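Local structure of galactonate dehydratase (Zobellia galactanivorans, 5OLC) at residues G261-F266 and Q295-D300; C279-L284 and K288-L293. The protein belongs to the enolase superfamily of enzymes, combining a mandelate racemase-type N-terminal domain with an enolase-like C-terminal domain of the TIM-barrel kind. All blocks are in the same frame, centred on the assembly; numbering follows the deposited sequence.

Contact 1 of 2, residues G261-F266 and Q295-D300; sequences GFKRLF and QTYNVD
Phe266 and Tyr297 bring the two backbones closest, their CA atoms 6.8 Å apart, where helix 258-267 faces the C-terminal end of helix 283-296. These are consecutive outer helices of the TIM barrel, and strand 273-274, on which Phe266 also packs, runs between them in the chain. Asn298, with a phi of 54°, closes the second helix in a Schellman motif and turns the chain toward strand 300-301. This leaves Tyr297 and Val299 both directed at the first helix. Phe266 touches both. Its CB sits over one face of the Tyr297 ring, a CH-pi contact 3.8 Å from the centroid, while the two rings are inclined at 31°. Phe266 CG stands anti to its own carbonyl carbon (chi1 -60°), and the ring reaches Val299, with Phe266 CD1 3.7 Å from Val299 CG2. The polar side of the contact faces a second subunit, whose Tyr297 forms a cation-pi pair with Lys263. Within the chain, Lys263 NZ makes a salt bridge to Asp267, which also receives a weak hydrogen bond from the Tyr297 hydroxyl. Lys263 bends at chi2, and its CD comes to 3.4 Å from Tyr297 OH.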
loop_
_atom_site.group_PDB
_atom_site.type_symbol
_atom_site.label_atom_id
_atom_site.label_comp_id
_atom_site.label_asym_id
_atom_site.label_seq_id
_atom_site.Cartn_x
_atom_site.Cartn_y
_atom_site.Cartn_z
ATOM N N GLY A 261 13.339 -16.817 -3.209
ATOM C CA GLY A 261 13.594 -16.546 -1.806
ATOM C C GLY A 261 14.260 -15.199 -1.630
ATOM O O GLY A 261 13.849 -14.410 -0.775
ATOM N N PHE A 262 15.259 -14.916 -2.480
ATOM C CA PHE A 262 15.957 -13.645 -2.431
ATOM C C PHE A 262 15.142 -12.466 -2.943
ATOM O O PHE A 262 15.356 -11.361 -2.456
ATOM C CB PHE A 262 17.306 -13.729 -3.113
ATOM C CG PHE A 262 18.353 -14.093 -2.091
ATOM C CD1 PHE A 262 18.828 -13.141 -1.188
ATOM C CD2 PHE A 262 18.804 -15.400 -1.974
ATOM C CE1 PHE A 262 19.779 -13.481 -0.223
ATOM C CE2 PHE A 262 19.754 -15.742 -1.013
ATOM C CZ PHE A 262 20.242 -14.778 -0.148
ATOM N N LYS A 263 14.167 -12.693 -3.844
ATOM C CA LYS A 263 13.261 -11.642 -4.322
ATOM C C LYS A 263 12.388 -11.187 -3.151
ATOM O O LYS A 263 12.258 -9.985 -2.929
ATOM C CB LYS A 263 12.430 -12.170 -5.519
ATOM C CG LYS A 263 10.967 -11.755 -5.659
ATOM C CD LYS A 263 10.767 -10.376 -6.253
ATOM C CE LYS A 263 9.422 -10.228 -6.938
ATOM N NZ LYS A 263 8.224 -10.301 -6.045
ATOM N N ARG A 264 11.851 -12.158 -2.360
ATOM C CA ARG A 264 11.014 -11.897 -1.192
ATOM C C ARG A 264 11.813 -11.185 -0.092
ATOM O O ARG A 264 11.265 -10.273 0.527
ATOM C CB ARG A 264 10.264 -13.164 -0.718
ATOM C CG ARG A 264 10.744 -13.889 0.561
ATOM C CD ARG A 264 9.785 -15.005 0.992
ATOM N NE ARG A 264 9.834 -16.219 0.148
ATOM C CZ ARG A 264 9.012 -16.501 -0.875
ATOM N NH1 ARG A 264 9.150 -17.634 -1.553
ATOM N NH2 ARG A 264 8.060 -15.642 -1.233
ATOM N N LEU A 265 13.108 -11.511 0.081
ATOM C CA LEU A 265 13.945 -10.829 1.067
ATOM C C LEU A 265 14.158 -9.359 0.671
ATOM O O LEU A 265 14.023 -8.463 1.508
ATOM C CB LEU A 265 15.298 -11.560 1.234
ATOM C CG LEU A 265 16.304 -10.941 2.237
ATOM C CD1 LEU A 265 15.990 -11.334 3.639
ATOM C CD2 LEU A 265 17.703 -11.335 1.903
ATOM N N PHE A 266 14.460 -9.124 -0.612
ATOM C CA PHE A 266 14.709 -7.789 -1.145
ATOM C C PHE A 266 13.449 -6.919 -1.223
ATOM O O PHE A 266 13.561 -5.692 -1.094
ATOM C CB PHE A 266 15.390 -7.864 -2.535
ATOM C CG PHE A 266 16.730 -8.565 -2.626
ATOM C CD1 PHE A 266 17.721 -8.350 -1.666
ATOM C CD2 PHE A 266 17.039 -9.360 -3.718
ATOM C CE1 PHE A 266 18.964 -8.972 -1.772
ATOM C CE2 PHE A 266 18.291 -9.968 -3.830
ATOM C CZ PHE A 266 19.246 -9.769 -2.855
ATOM N N GLN A 295 21.537 -6.865 -7.873
ATOM C CA GLN A 295 21.908 -5.737 -8.740
ATOM C C GLN A 295 20.720 -4.842 -9.062
ATOM O O GLN A 295 20.806 -3.635 -8.870
ATOM C CB GLN A 295 22.578 -6.247 -10.029
ATOM C CG GLN A 295 23.054 -5.155 -10.980
ATOM C CD GLN A 295 24.304 -5.569 -11.717
ATOM O OE1 GLN A 295 24.301 -6.485 -12.554
ATOM N NE2 GLN A 295 25.412 -4.901 -11.409
ATOM N N THR A 296 19.631 -5.431 -9.561
ATOM C CA THR A 296 18.378 -4.755 -9.894
ATOM C C THR A 296 17.843 -4.033 -8.635
ATOM O O THR A 296 17.454 -2.874 -8.723
ATOM C CB THR A 296 17.398 -5.800 -10.459
ATOM O OG1 THR A 296 18.037 -6.542 -11.494
ATOM C CG2 THR A 296 16.116 -5.217 -10.933
ATOM N N TYR A 297 17.875 -4.692 -7.473
ATOM C CA TYR A 297 17.430 -4.114 -6.203
ATOM C C TYR A 297 18.474 -3.199 -5.575
ATOM O O TYR A 297 18.212 -2.625 -4.521
ATOM C CB TYR A 297 16.986 -5.215 -5.204
ATOM C CG TYR A 297 15.610 -5.752 -5.501
ATOM C CD1 TYR A 297 14.470 -5.062 -5.101
ATOM C CD2 TYR A 297 15.440 -6.898 -6.265
ATOM C CE1 TYR A 297 13.194 -5.546 -5.385
ATOM C CE2 TYR A 297 14.170 -7.369 -6.592
ATOM C CZ TYR A 297 13.049 -6.692 -6.146
ATOM O OH TYR A 297 11.803 -7.155 -6.464
ATOM N N ASN A 298 19.649 -3.070 -6.198
ATOM C CA ASN A 298 20.749 -2.230 -5.708
ATOM C C ASN A 298 21.150 -2.555 -4.224
ATOM O O ASN A 298 21.238 -1.673 -3.363
ATOM C CB ASN A 298 20.436 -0.724 -5.943
ATOM C CG ASN A 298 20.336 -0.333 -7.409
ATOM O OD1 ASN A 298 21.325 -0.337 -8.154
ATOM N ND2 ASN A 298 19.138 0.031 -7.853
ATOM N N VAL A 299 21.355 -3.853 -3.957
ATOM C CA VAL A 299 21.758 -4.438 -2.670
ATOM C C VAL A 299 23.055 -5.164 -2.922
ATOM O O VAL A 299 23.127 -5.958 -3.867
ATOM C CB VAL A 299 20.743 -5.466 -2.095
ATOM C CG1 VAL A 299 21.016 -5.743 -0.619
ATOM C CG2 VAL A 299 19.294 -5.034 -2.309
ATOM N N ASP A 300 24.048 -4.964 -2.036
ATOM C CA ASP A 300 25.368 -5.609 -2.106
ATOM C C ASP A 300 25.241 -7.109 -1.882
ATOM O O ASP A 300 24.312 -7.556 -1.202
ATOM C CB ASP A 300 26.326 -5.048 -1.037
ATOM C CG ASP A 300 26.432 -3.546 -0.979
ATOM O OD1 ASP A 300 25.440 -2.896 -0.567
ATOM O OD2 ASP A 300 27.533 -3.020 -1.263
#

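Contact 2 of 2, residues C279-L284 and K288-L293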
loop_
_atom_site.group_PDB
_atom_site.type_symbol
_atom_site.label_atom_id
_atom_site.label_comp_id
_atom_site.label_asym_id
_atom_site.label_seq_id
_atom_site.Cartn_x
_atom_site.Cartn_y
_atom_site.Cartn_z
ATOM N N CYS A 279 26.806 -23.209 -2.146
ATOM C CA CYS A 279 26.623 -24.629 -1.813
ATOM C C CYS A 279 25.257 -24.954 -1.179
ATOM O O CYS A 279 24.956 -26.128 -0.923
ATOM C CB CYS A 279 27.781 -25.108 -0.938
ATOM S SG CYS A 279 29.413 -24.980 -1.730
ATOM N N ALA A 280 24.418 -23.936 -0.972
ATOM C CA ALA A 280 23.102 -24.122 -0.364
ATOM C C ALA A 280 21.936 -23.533 -1.196
ATOM O O ALA A 280 20.957 -24.243 -1.446
ATOM C CB ALA A 280 23.101 -23.540 1.038
ATOM N N ALA A 281 22.074 -22.255 -1.654
ATOM C CA ALA A 281 21.061 -21.458 -2.368
ATOM C C ALA A 281 20.660 -21.944 -3.801
ATOM O O ALA A 281 19.609 -21.535 -4.316
ATOM C CB ALA A 281 21.500 -20.000 -2.417
ATOM N N GLY A 282 21.484 -22.789 -4.416
ATOM C CA GLY A 282 21.230 -23.310 -5.761
ATOM C C GLY A 282 22.434 -23.371 -6.682
ATOM O O GLY A 282 22.271 -23.441 -7.904
ATOM N N GLY A 283 23.631 -23.345 -6.083
ATOM C CA GLY A 283 24.905 -23.425 -6.789
ATOM C C GLY A 283 25.366 -22.136 -7.426
ATOM O O GLY A 283 24.878 -21.058 -7.078
ATOM N N LEU A 284 26.327 -22.238 -8.357
ATOM C CA LEU A 284 26.846 -21.057 -9.045
ATOM C C LEU A 284 25.824 -20.463 -9.993
ATOM O O LEU A 284 25.741 -19.233 -10.090
ATOM C CB LEU A 284 28.161 -21.352 -9.766
ATOM C CG LEU A 284 29.399 -21.338 -8.877
ATOM C CD1 LEU A 284 30.508 -22.127 -9.499
ATOM C CD2 LEU A 284 29.833 -19.900 -8.526
ATOM N N LYS A 288 24.390 -16.742 -9.216
ATOM C CA LYS A 288 24.551 -15.753 -10.304
ATOM C C LYS A 288 23.203 -15.080 -10.605
ATOM O O LYS A 288 23.159 -13.870 -10.815
ATOM C CB LYS A 288 25.106 -16.388 -11.594
ATOM C CG LYS A 288 26.330 -15.669 -12.185
ATOM C CD LYS A 288 26.084 -14.216 -12.633
ATOM C CE LYS A 288 26.913 -13.841 -13.835
ATOM N NZ LYS A 288 26.912 -12.370 -14.063
ATOM N N LYS A 289 22.106 -15.861 -10.604
ATOM C CA LYS A 289 20.768 -15.309 -10.859
ATOM C C LYS A 289 20.341 -14.388 -9.709
ATOM O O LYS A 289 19.827 -13.286 -9.947
ATOM C CB LYS A 289 19.752 -16.411 -11.184
ATOM C CG LYS A 289 20.061 -17.129 -12.503
ATOM C CD LYS A 289 18.866 -18.017 -12.879
ATOM C CE LYS A 289 18.677 -18.282 -14.352
ATOM N NZ LYS A 289 19.791 -19.068 -14.894
ATOM N N ILE A 290 20.679 -14.792 -8.468
ATOM C CA ILE A 290 20.501 -13.998 -7.243
ATOM C C ILE A 290 21.367 -12.702 -7.370
ATOM O O ILE A 290 20.921 -11.643 -6.951
ATOM C CB ILE A 290 20.864 -14.826 -5.974
ATOM C CG1 ILE A 290 19.882 -15.991 -5.781
ATOM C CG2 ILE A 290 20.945 -13.934 -4.710
ATOM C CD1 ILE A 290 20.345 -17.061 -4.755
ATOM N N ALA A 291 22.557 -12.789 -7.990
ATOM C CA ALA A 291 23.429 -11.634 -8.193
ATOM C C ALA A 291 22.802 -10.581 -9.126
ATOM O O ALA A 291 22.932 -9.390 -8.850
ATOM C CB ALA A 291 24.798 -12.069 -8.685
ATOM N N THR A 292 22.075 -11.026 -10.181
ATOM C CA THR A 292 21.316 -10.195 -11.145
ATOM C C THR A 292 20.199 -9.428 -10.393
ATOM O O THR A 292 19.987 -8.227 -10.612
ATOM C CB THR A 292 20.741 -11.132 -12.242
ATOM O OG1 THR A 292 21.799 -11.513 -13.121
ATOM C CG2 THR A 292 19.577 -10.527 -13.034
ATOM N N LEU A 293 19.480 -10.165 -9.518
ATOM C CA LEU A 293 18.404 -9.653 -8.687
ATOM C C LEU A 293 18.957 -8.635 -7.704
ATOM O O LEU A 293 18.454 -7.512 -7.653
ATOM C CB LEU A 293 17.745 -10.802 -7.917
ATOM C CG LEU A 293 16.458 -11.358 -8.502
ATOM C CD1 LEU A 293 15.965 -12.518 -7.682
ATOM C CD2 LEU A 293 15.359 -10.300 -8.522
#
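Ala281 and Ile290 meet through a single pair of methyl groups, Ala281 CB lying 3.9 Å from Ile290 CD1, although their CA atoms are 8.9 Å apart. The isoleucine spans that distance with an extended branch: CG1 stands anti to the carbonyl carbon, and a chi2 of 166° carries CD1 on toward the alanine. Both residues are buried, and Ile290 is further enclosed by Phe262 of helix 258-267 and by Pro276. The closer approach comes at the other end, where the segments belong to one helix. Lys288 N donates to Leu284 O at 3.0 Å, the ordinary bond from a residue to the one four places earlier, and Lys288 CB lies 3.3 Å from the same oxygen. The Leu284 side chain contributes little across the contact, packing instead against Trp114 of helix 101-120 and Leu318 of helix 309-321. In the TIM-barrel fold this is the link from strand 273-274 to the helix that follows it, here interrupted by a short, weakly bonded helical turn, 278-281, and a pair of glycines. Gly282 has a phi of 138°, at which a CB would be pressed against the preceding carbonyl oxygen, and Gly283 also has positive phi. Through these two glycines the chain passes from the short turn into helix 283-296, with Ala281 left facing Ile290. The carbonyl of Gly282 accepts a hydrogen bond from Trp86 NE1 of helix 82-93, tying the barrel link to the N-terminal domain. On the looser side, Lys288 is partly exposed. Its chain bends at chi2 and chi3 and leads away from residues 279-284 to the subunit interface, where NZ forms a salt bridge with Glu83 OE1 of the second subunit.

How the contacts relate
Contacts 1 and 2 share helix 283-296, and their centres lie about 11 Å apart on the same side of the chain's centre. The chain runs through 261-266, 279-284, 288-293 and 295-300 in that order, so contact 2 is nested inside the loop that contact 1 closes. Contact 2 lies at the start of the shared helix and contact 1 at its end, with a direct bridge between them: Phe262 CD2 packs 3.6 Å from Ile290 CD1. Contact 1 and this packing join helix 258-267 to helix 283-296, while contact 2 sets the start of the latter against the turn that precedes it. Both contacts also touch the second subunit, so this pair of helices forms part of the interface between copies.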